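Local coordinates for holo-[acyl-carrier-protein] synthase (PDB 5XUK) that belongs to the 4'-phosphopantetheinyl transferase superfamily and holds coenzyme A in pockets shared between neighbouring subunits of a trimeric assembly, at residues A[47-52]-A[70-75]. Residues are numbered along the deposited sequence; the frame is centred on the assembly and turned at random.
Sequences FALKEA and IKISKS. With COA (coenzyme A), chain B.
Lys50 and Leu49, in segment 47-52 of helix 40-56, meet Ile70 and Ile72 of strand 70-74, the two axes coming within 9.6 Å at 136° between their N-to-C directions, about midway between perpendicular and antiparallel. The contact is a worked example of a buried lysine paid for by backbone carbonyls. Extended beyond CG, the Lys50 chain and that of Ile70 run by one another in opposite senses, and NZ sits 2.7 Å from Ile70 O, almost end-on to that carbonyl (C=O...N 163°). With Phe27 O, Phe67 O and the Glu32 carboxylate also around it, NZ is held in place. The aliphatic part serves the core: Lys50 CE lies 3.8 Å from Ile72 CD1, and Ile70 CD1 reaches back to within 4.1 Å of Lys50 CB. A chi1 of 177° carries Leu49 CD2 off the helix to meet Ile72 CG1 tip to tip at 3.7 Å. Lys50 and Glu51 form the Lys-Glu pair of the family's signature motif: Lys50 serves the strand, while Glu51 points away, its OE1 accepting a weak bond from N8P of coenzyme A. Helix 40-56 packs against strands 2-8 and 107-114 through Ala48 and Ala52; strand 70-74 pairs antiparallel with 80-84, and Glu32 ties helix 30-36 to both segments, OE1 pairing with Lys50 and OE2 accepting from Ile72 N.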
loop_
_atom_site.group_PDB
_atom_site.type_symbol
_atom_site.label_atom_id
_atom_site.label_comp_id
_atom_site.label_asym_id
_atom_site.label_seq_id
_atom_site.Cartn_x
_atom_site.Cartn_y
_atom_site.Cartn_z
ATOM N N PHE A 47 13.308 5.333 4.391
ATOM C CA PHE A 47 13.326 6.096 3.154
ATOM C C PHE A 47 11.945 6.048 2.489
ATOM O O PHE A 47 11.402 7.078 2.104
ATOM C CB PHE A 47 14.369 5.524 2.202
ATOM C CG PHE A 47 14.584 6.364 0.978
ATOM C CD1 PHE A 47 15.487 7.425 1.000
ATOM C CD2 PHE A 47 13.870 6.109 -0.197
ATOM C CE1 PHE A 47 15.676 8.211 -0.126
ATOM C CE2 PHE A 47 14.060 6.895 -1.332
ATOM C CZ PHE A 47 14.966 7.943 -1.296
ATOM N N ALA A 48 11.368 4.845 2.402
ATOM C CA ALA A 48 10.093 4.651 1.726
ATOM C C ALA A 48 9.011 5.410 2.486
ATOM O O ALA A 48 8.136 6.057 1.888
ATOM C CB ALA A 48 9.773 3.161 1.617
ATOM N N LEU A 49 9.106 5.391 3.809
ATOM C CA LEU A 49 8.116 6.074 4.641
ATOM C C LEU A 49 8.181 7.585 4.507
ATOM O O LEU A 49 7.166 8.261 4.641
ATOM C CB LEU A 49 8.309 5.672 6.111
ATOM C CG LEU A 49 7.423 6.334 7.158
ATOM C CD1 LEU A 49 5.983 6.054 6.818
ATOM C CD2 LEU A 49 7.758 5.808 8.549
ATOM N N LYS A 50 9.378 8.125 4.291
ATOM C CA LYS A 50 9.521 9.567 4.156
ATOM C C LYS A 50 9.017 9.999 2.779
ATOM O O LYS A 50 8.292 10.969 2.642
ATOM C CB LYS A 50 10.976 9.977 4.374
ATOM C CG LYS A 50 11.424 9.817 5.822
ATOM C CD LYS A 50 12.567 10.769 6.184
ATOM C CE LYS A 50 13.032 10.567 7.631
ATOM N NZ LYS A 50 13.784 11.735 8.197
ATOM N N GLU A 51 9.402 9.273 1.753
ATOM C CA GLU A 51 8.802 9.485 0.441
ATOM C C GLU A 51 7.275 9.427 0.499
ATOM O O GLU A 51 6.611 10.325 0.000
ATOM C CB GLU A 51 9.329 8.465 -0.544
ATOM C CG GLU A 51 10.805 8.612 -0.866
ATOM C CD GLU A 51 11.125 9.871 -1.663
ATOM O OE1 GLU A 51 12.200 9.902 -2.303
ATOM O OE2 GLU A 51 10.308 10.816 -1.662
ATOM N N ALA A 52 6.726 8.412 1.173
ATOM C CA ALA A 52 5.278 8.190 1.217
ATOM C C ALA A 52 4.572 9.331 1.919
ATOM O O ALA A 52 3.432 9.684 1.579
ATOM C CB ALA A 52 4.970 6.873 1.922
ATOM N N ILE A 70 10.810 15.377 8.431
ATOM C CA ILE A 70 9.957 14.257 8.796
ATOM C C ILE A 70 10.700 13.429 9.835
ATOM O O ILE A 70 11.774 12.861 9.540
ATOM C CB ILE A 70 9.615 13.375 7.582
ATOM C CG1 ILE A 70 8.983 14.203 6.453
ATOM C CG2 ILE A 70 8.662 12.267 7.985
ATOM C CD1 ILE A 70 9.307 13.656 5.079
ATOM N N LYS A 71 10.149 13.380 11.043
ATOM C CA LYS A 71 10.750 12.592 12.117
ATOM C C LYS A 71 10.012 11.270 12.276
ATOM O O LYS A 71 8.825 11.272 12.571
ATOM C CB LYS A 71 10.717 13.357 13.439
ATOM C CG LYS A 71 11.255 12.569 14.637
ATOM C CD LYS A 71 11.185 13.396 15.925
ATOM C CE LYS A 71 10.690 12.602 17.133
ATOM N NZ LYS A 71 9.910 13.478 18.060
ATOM N N ILE A 72 10.718 10.155 12.076
ATOM C CA ILE A 72 10.194 8.827 12.390
ATOM C C ILE A 72 10.704 8.378 13.772
ATOM O O ILE A 72 11.885 8.521 14.067
ATOM C CB ILE A 72 10.652 7.760 11.369
ATOM C CG1 ILE A 72 10.289 8.162 9.929
ATOM C CG2 ILE A 72 10.027 6.402 11.711
ATOM C CD1 ILE A 72 11.184 7.494 8.904
ATOM N N SER A 73 9.807 7.837 14.595
ATOM C CA SER A 73 10.149 7.176 15.855
ATOM C C SER A 73 9.325 5.897 16.002
ATOM O O SER A 73 8.457 5.610 15.172
ATOM C CB SER A 73 9.885 8.101 17.045
ATOM O OG SER A 73 8.533 8.538 17.082
ATOM N N LYS A 74 9.605 5.138 17.061
ATOM C CA LYS A 74 8.970 3.847 17.297
ATOM C C LYS A 74 8.211 3.814 18.617
ATOM O O LYS A 74 8.673 4.352 19.621
ATOM C CB LYS A 74 10.018 2.738 17.332
ATOM C CG LYS A 74 10.738 2.447 16.024
ATOM C CD LYS A 74 9.785 2.185 14.857
ATOM C CE LYS A 74 10.314 1.128 13.903
ATOM N NZ LYS A 74 11.778 0.882 14.048
ATOM N N SER A 75 7.053 3.155 18.608
ATOM C CA SER A 75 6.288 2.899 19.816
ATOM C C SER A 75 7.028 1.843 20.643
ATOM O O SER A 75 7.985 1.224 20.159
ATOM C CB SER A 75 4.878 2.408 19.456
ATOM O OG SER A 75 4.882 1.024 19.126
HETATM N N1A COA B . 2.558 14.382 -4.608
HETATM C C2A COA B . 2.078 13.122 -4.666
HETATM N N3A COA B . 2.546 12.203 -5.530
HETATM C C4A COA B . 3.520 12.519 -6.400
HETATM C C5A COA B . 4.087 13.874 -6.392
HETATM C C6A COA B . 3.540 14.828 -5.411
HETATM N N6A COA B . 4.004 16.102 -5.325
HETATM N N7A COA B . 5.025 13.903 -7.352
HETATM C C8A COA B . 5.084 12.673 -7.931
HETATM N N9A COA B . 4.164 11.855 -7.354
HETATM C C1B COA B . 3.893 10.462 -7.727
HETATM C C2B COA B . 3.585 10.384 -9.226
HETATM O O2B COA B . 2.363 9.695 -9.492
HETATM C C3B COA B . 4.731 9.605 -9.827
HETATM O O3B COA B . 4.341 8.671 -10.828
HETATM P P3B COA B . 3.999 9.117 -12.354
HETATM O O7A COA B . 4.914 10.295 -12.621
HETATM O O8A COA B . 4.388 7.923 -13.186
HETATM O O9A COA B . 2.514 9.424 -12.263
HETATM C C4B COA B . 5.270 8.868 -8.626
HETATM O O4B COA B . 5.060 9.692 -7.482
HETATM C C5B COA B . 6.729 8.514 -8.779
HETATM O O5B COA B . 6.795 7.216 -8.232
HETATM P P1A COA B . 8.045 6.708 -7.414
HETATM O O1A COA B . 8.987 6.263 -8.513
HETATM O O2A COA B . 7.647 5.766 -6.303
HETATM O O3A COA B . 8.465 8.047 -6.674
HETATM P P2A COA B . 9.961 8.235 -6.136
HETATM O O4A COA B . 10.127 7.479 -4.824
HETATM O O5A COA B . 10.899 7.942 -7.292
HETATM O O6A COA B . 9.928 9.835 -5.875
HETATM C CBP COA B . 9.043 12.012 -5.166
HETATM C CCP COA B . 8.728 10.612 -5.701
HETATM C CDP COA B . 8.303 13.066 -5.975
HETATM C CEP COA B . 8.585 12.111 -3.718
HETATM C CAP COA B . 10.559 12.253 -5.304
HETATM O OAP COA B . 10.856 12.661 -6.643
HETATM C C9P COA B . 11.115 13.282 -4.370
HETATM O O9P COA B . 10.538 14.343 -4.184
HETATM N N8P COA B . 12.276 12.955 -3.796
#